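Local atomic coordinates of recombination protein RecR (Deinococcus radiodurans, PDB entry 1VDD), a protein that binds DNA and zinc, and may act with RecF and RecO in a RecBC-independent recombinational pathway of DNA repair. Residues A[59-64]-A[124-129]; A[69-74]-A[102-107]. All blocks are in the same frame, centred on the assembly; numbering follows the deposited sequence.

How the interactions relate
Coming from the N terminus, the chain passes the helix-hairpin-helix region and enters the zinc finger, where 59-64 carries Cys60 and runs into strand 63-64. Cys69, just before helix 70-73, and Cys72 within it bind the same zinc ion. The first loop to close is that of interaction 2, when 102-107 comes back as strand 103-106 of the Toprim sheet and packs against 69-74. Further on, 124-129 reaches 59-64 and closes the wider loop of interaction 1, inside which interaction 2 is nested. Their centres lie about 8 Å apart, and together they seat both halves of the zinc finger on the Toprim domain.

Interaction 1: residues A[59-64]-A[124-129]; sequences ICFNIT and IKPLLP. With ZN (zinc ion), chain E.
Phe61 and Pro126 make almost all of this small contact, which sets the first half of the C4 zinc finger against a loop of the Toprim domain. The two side chains cross at about a right angle, and Phe61 CE1 and CZ do the touching: Phe61 CE1 lies 3.2 Å from Pro126 CG and 3.4 Å from Pro126 CB. Phe61 CZ follows, 3.6 Å from Pro126 CG. The approach is oblique to the ring, so this is apolar packing, not a stack. With chi1 at -69°, Phe61 CG stands anti to its own carbonyl carbon, and the ring extends to the proline from a CB that already points that way. Ile59 is marginal: the carbonyl oxygens Ile59 O and Pro126 O come within 4.2 Å without bonding, while its CB points away from the proline.

Just before Phe61, Cys60 turns to the metal instead: Cys60 SG binds zinc at 1.9 Å, and Cys57, Cys69 and Cys72 complete the site. The contact lies at the surface. Phe61 is stacked on His123 and also touches Val56 of strand 55-56 and His105 of strand 103-106, whereas beyond Pro126 the side chains of Leu127 and Leu128 pack on Leu158 of helix 145-158.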
loop_
_atom_site.group_PDB
_atom_site.type_symbol
_atom_site.label_atom_id
_atom_site.label_comp_id
_atom_site.label_asym_id
_atom_site.label_seq_id
_atom_site.Cartn_x
_atom_site.Cartn_y
_atom_site.Cartn_z
ATOM N N ILE A 59 -31.246 25.600 10.053
ATOM C CA ILE A 59 -32.279 24.765 9.425
ATOM C C ILE A 59 -31.742 23.349 9.274
ATOM O O ILE A 59 -32.086 22.447 10.046
ATOM C CB ILE A 59 -32.646 25.296 8.021
ATOM C CG1 ILE A 59 -32.996 26.790 8.093
ATOM C CG2 ILE A 59 -33.781 24.464 7.441
ATOM C CD1 ILE A 59 -34.006 27.162 9.176
ATOM N N CYS A 60 -30.935 23.156 8.236
ATOM C CA CYS A 60 -30.270 21.885 8.011
ATOM C C CYS A 60 -29.000 22.264 8.740
ATOM O O CYS A 60 -28.818 23.439 9.043
ATOM C CB CYS A 60 -29.970 21.682 6.530
ATOM S SG CYS A 60 -28.989 23.016 5.794
ATOM N N PHE A 61 -28.116 21.329 9.035
ATOM C CA PHE A 61 -26.913 21.745 9.734
ATOM C C PHE A 61 -25.662 21.654 8.872
ATOM O O PHE A 61 -24.598 21.203 9.304
ATOM C CB PHE A 61 -26.799 20.961 11.038
ATOM C CG PHE A 61 -27.854 21.347 12.035
ATOM C CD1 PHE A 61 -29.201 21.089 11.771
ATOM C CD2 PHE A 61 -27.524 22.066 13.177
ATOM C CE1 PHE A 61 -30.197 21.548 12.624
ATOM C CE2 PHE A 61 -28.514 22.532 14.043
ATOM C CZ PHE A 61 -29.855 22.275 13.764
ATOM N N ASN A 62 -25.821 22.099 7.629
ATOM C CA ASN A 62 -24.739 22.126 6.659
ATOM C C ASN A 62 -23.878 23.340 7.008
ATOM O O ASN A 62 -24.398 24.364 7.439
ATOM C CB ASN A 62 -25.318 22.258 5.252
ATOM C CG ASN A 62 -24.276 22.088 4.181
ATOM O OD1 ASN A 62 -23.462 21.164 4.234
ATOM N ND2 ASN A 62 -24.295 22.970 3.191
ATOM N N ILE A 63 -22.569 23.236 6.833
ATOM C CA ILE A 63 -21.684 24.338 7.183
ATOM C C ILE A 63 -21.794 25.598 6.323
ATOM O O ILE A 63 -21.847 25.523 5.090
ATOM C CB ILE A 63 -20.207 23.852 7.203
ATOM C CG1 ILE A 63 -19.995 22.934 8.407
ATOM C CG2 ILE A 63 -19.240 25.033 7.281
ATOM C CD1 ILE A 63 -18.579 22.435 8.557
ATOM N N THR A 64 -21.849 26.755 6.989
ATOM C CA THR A 64 -21.902 28.050 6.296
ATOM C C THR A 64 -21.417 29.184 7.176
ATOM O O THR A 64 -20.918 28.963 8.275
ATOM C CB THR A 64 -23.326 28.455 5.805
ATOM O OG1 THR A 64 -24.262 28.326 6.877
ATOM C CG2 THR A 64 -23.751 27.611 4.612
ATOM N N ILE A 124 -31.068 15.005 14.869
ATOM C CA ILE A 124 -32.255 14.340 14.356
ATOM C C ILE A 124 -33.540 15.111 14.649
ATOM O O ILE A 124 -34.484 15.063 13.869
ATOM C CB ILE A 124 -32.360 12.895 14.902
ATOM C CG1 ILE A 124 -31.136 12.091 14.437
ATOM C CG2 ILE A 124 -33.660 12.235 14.420
ATOM C CD1 ILE A 124 -31.261 10.594 14.620
ATOM N N LYS A 125 -33.576 15.837 15.761
ATOM C CA LYS A 125 -34.769 16.607 16.099
ATOM C C LYS A 125 -35.124 17.670 15.048
ATOM O O LYS A 125 -36.201 17.631 14.468
ATOM C CB LYS A 125 -34.611 17.294 17.462
ATOM C CG LYS A 125 -35.880 18.022 17.927
ATOM C CD LYS A 125 -35.589 19.288 18.747
ATOM C CE LYS A 125 -35.066 20.450 17.882
ATOM N NZ LYS A 125 -36.040 20.959 16.857
ATOM N N PRO A 126 -34.222 18.631 14.788
ATOM C CA PRO A 126 -34.503 19.680 13.802
ATOM C C PRO A 126 -34.894 19.216 12.402
ATOM O O PRO A 126 -35.178 20.042 11.534
ATOM C CB PRO A 126 -33.220 20.508 13.804
ATOM C CG PRO A 126 -32.172 19.518 14.190
ATOM C CD PRO A 126 -32.843 18.752 15.290
ATOM N N LEU A 127 -34.911 17.904 12.187
ATOM C CA LEU A 127 -35.281 17.356 10.891
ATOM C C LEU A 127 -36.792 17.149 10.814
ATOM O O LEU A 127 -37.432 17.537 9.829
ATOM C CB LEU A 127 -34.560 16.024 10.651
ATOM C CG LEU A 127 -34.645 15.380 9.254
ATOM C CD1 LEU A 127 -35.969 14.692 9.064
ATOM C CD2 LEU A 127 -34.451 16.439 8.184
ATOM N N LEU A 128 -37.350 16.534 11.856
ATOM C CA LEU A 128 -38.784 16.256 11.932
ATOM C C LEU A 128 -39.651 17.409 11.423
ATOM O O LEU A 128 -40.408 17.249 10.466
ATOM C CB LEU A 128 -39.194 15.920 13.371
ATOM C CG LEU A 128 -38.505 14.744 14.057
ATOM C CD1 LEU A 128 -39.228 14.476 15.354
ATOM C CD2 LEU A 128 -38.536 13.492 13.175
ATOM N N PRO A 129 -39.543 18.593 12.048
ATOM C CA PRO A 129 -40.361 19.712 11.586
ATOM C C PRO A 129 -40.178 20.062 10.111
ATOM O O PRO A 129 -41.077 20.622 9.494
ATOM C CB PRO A 129 -39.955 20.845 12.526
ATOM C CG PRO A 129 -38.539 20.518 12.852
ATOM C CD PRO A 129 -38.596 19.033 13.087
HETATM ZN ZN ZN E . -29.141 24.881 5.396
#

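Interaction 2: residues A[69-74]-A[102-107]; sequences CDVCAD and GLYHVL. With ZN (zinc ion), chain E.
Val71 points from the short helix 70-73 of the C4 zinc finger into strand 103-106, which is the outermost strand, within this chain, of the parallel Toprim sheet. Val71 CG1 lies 3.7 Å from Gly102 O and 4.1 Å from Leu103 CD2, and still grazes the Tyr104 ring; a chi1 of 171° carries this methyl to the far side of CB from the valine's own N. Val71 CG2 meets the Tyr104 ring at its edge, near its plane, 3.9 Å from Tyr104 CD1. The same Leu103 methyl also comes up to the helix backbone, with Leu103 CD2 3.9 Å from Val71 O.

This valine-centred patch is buried, and the side-chain contacts across it are apolar; Tyr104 OH is hydrogen-bonded to Glu95 OE2, and the ring meets Tyr100 edge-to-face. Cutting Val71 back to an alanine is likely to open a gap beside the Tyr104 ring edge and take away the methyl that Leu103 CD2 packs on.

The other side of the helix is looser. Ala73 is exposed and Asp70 partly so, neither meeting the strand, although Asp70 packs on Tyr3 of a second subunit. Cys69 SG binds zinc at 2.0 Å and Cys72 SG at 2.2 Å, with Cys57 and Cys60 as the other two ligands. Cys69 also N-caps the helix, so its sulfur has two tasks: besides holding the metal, Cys69 SG accepts a hydrogen bond from Cys72 N at 2.9 Å, with an N-H...S angle of 155°.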
loop_
_atom_site.group_PDB
_atom_site.type_symbol
_atom_site.label_atom_id
_atom_site.label_comp_id
_atom_site.label_asym_id
_atom_site.label_seq_id
_atom_site.Cartn_x
_atom_site.Cartn_y
_atom_site.Cartn_z
ATOM N N CYS A 69 -27.879 28.201 5.106
ATOM C CA CYS A 69 -26.857 27.657 4.220
ATOM C C CYS A 69 -27.201 28.036 2.774
ATOM O O CYS A 69 -28.357 28.322 2.466
ATOM C CB CYS A 69 -26.798 26.133 4.359
ATOM S SG CYS A 69 -28.208 25.265 3.635
ATOM N N ASP A 70 -26.209 28.039 1.886
ATOM C CA ASP A 70 -26.459 28.376 0.479
ATOM C C ASP A 70 -27.516 27.465 -0.146
ATOM O O ASP A 70 -28.222 27.860 -1.071
ATOM C CB ASP A 70 -25.173 28.277 -0.347
ATOM C CG ASP A 70 -25.383 28.678 -1.805
ATOM O OD1 ASP A 70 -25.794 29.834 -2.062
ATOM O OD2 ASP A 70 -25.138 27.833 -2.696
ATOM N N VAL A 71 -27.610 26.238 0.349
ATOM C CA VAL A 71 -28.588 25.290 -0.160
ATOM C C VAL A 71 -29.978 25.722 0.270
ATOM O O VAL A 71 -30.911 25.740 -0.531
ATOM C CB VAL A 71 -28.328 23.883 0.384
ATOM C CG1 VAL A 71 -29.482 22.962 0.021
ATOM C CG2 VAL A 71 -27.014 23.362 -0.164
ATOM N N CYS A 72 -30.111 26.065 1.548
ATOM C CA CYS A 72 -31.388 26.500 2.086
ATOM C C CYS A 72 -31.829 27.775 1.360
ATOM O O CYS A 72 -32.973 27.882 0.916
ATOM C CB CYS A 72 -31.281 26.739 3.610
ATOM S SG CYS A 72 -31.146 25.228 4.672
ATOM N N ALA A 73 -30.913 28.726 1.212
ATOM C CA ALA A 73 -31.217 29.987 0.541
ATOM C C ALA A 73 -31.653 29.792 -0.905
ATOM O O ALA A 73 -32.775 30.140 -1.277
ATOM C CB ALA A 73 -30.007 30.907 0.590
ATOM N N ASP A 74 -30.748 29.252 -1.716
ATOM C CA ASP A 74 -31.001 28.997 -3.129
ATOM C C ASP A 74 -32.467 28.613 -3.384
ATOM O O ASP A 74 -32.978 27.631 -2.829
ATOM C CB ASP A 74 -30.082 27.884 -3.616
ATOM C CG ASP A 74 -29.966 27.844 -5.117
ATOM O OD1 ASP A 74 -31.000 28.003 -5.802
ATOM O OD2 ASP A 74 -28.838 27.639 -5.607
ATOM N N GLY A 102 -31.744 18.965 -4.477
ATOM C CA GLY A 102 -32.639 19.145 -3.345
ATOM C C GLY A 102 -32.031 19.753 -2.098
ATOM O O GLY A 102 -30.974 20.392 -2.123
ATOM N N LEU A 103 -32.708 19.555 -0.980
ATOM C CA LEU A 103 -32.210 20.092 0.279
ATOM C C LEU A 103 -31.451 18.997 1.017
ATOM O O LEU A 103 -31.686 17.815 0.786
ATOM C CB LEU A 103 -33.373 20.597 1.137
ATOM C CG LEU A 103 -34.321 21.665 0.567
ATOM C CD1 LEU A 103 -35.210 22.181 1.693
ATOM C CD2 LEU A 103 -33.539 22.835 -0.044
ATOM N N TYR A 104 -30.523 19.376 1.885
ATOM C CA TYR A 104 -29.787 18.382 2.655
ATOM C C TYR A 104 -30.099 18.543 4.142
ATOM O O TYR A 104 -30.704 19.519 4.546
ATOM C CB TYR A 104 -28.277 18.557 2.480
ATOM C CG TYR A 104 -27.772 18.407 1.076
ATOM C CD1 TYR A 104 -27.514 19.520 0.292
ATOM C CD2 TYR A 104 -27.524 17.144 0.538
ATOM C CE1 TYR A 104 -27.020 19.387 -0.988
ATOM C CE2 TYR A 104 -27.037 16.996 -0.734
ATOM C CZ TYR A 104 -26.786 18.122 -1.501
ATOM O OH TYR A 104 -26.323 17.993 -2.791
ATOM N N HIS A 105 -29.701 17.565 4.941
ATOM C CA HIS A 105 -29.849 17.633 6.391
ATOM C C HIS A 105 -28.653 16.879 6.974
ATOM O O HIS A 105 -28.357 15.759 6.559
ATOM C CB HIS A 105 -31.140 16.999 6.904
ATOM C CG HIS A 105 -31.366 17.252 8.363
ATOM N ND1 HIS A 105 -31.802 18.468 8.848
ATOM C CD2 HIS A 105 -31.130 16.480 9.451
ATOM C CE1 HIS A 105 -31.823 18.435 10.168
ATOM N NE2 HIS A 105 -31.419 17.241 10.560
ATOM N N VAL A 106 -27.966 17.487 7.933
ATOM C CA VAL A 106 -26.784 16.861 8.491
ATOM C C VAL A 106 -26.824 16.435 9.963
ATOM O O VAL A 106 -26.754 17.262 10.874
ATOM C CB VAL A 106 -25.561 17.779 8.288
ATOM C CG1 VAL A 106 -24.315 17.087 8.772
ATOM C CG2 VAL A 106 -25.435 18.174 6.816
ATOM N N LEU A 107 -26.954 15.136 10.190
ATOM C CA LEU A 107 -26.917 14.605 11.540
ATOM C C LEU A 107 -25.420 14.727 11.696
ATOM O O LEU A 107 -24.694 14.237 10.841
ATOM C CB LEU A 107 -27.276 13.124 11.541
ATOM C CG LEU A 107 -28.393 12.695 10.596
ATOM C CD1 LEU A 107 -28.512 11.197 10.645
ATOM C CD2 LEU A 107 -29.706 13.369 10.988
HETATM ZN ZN ZN E . -29.141 24.881 5.396
#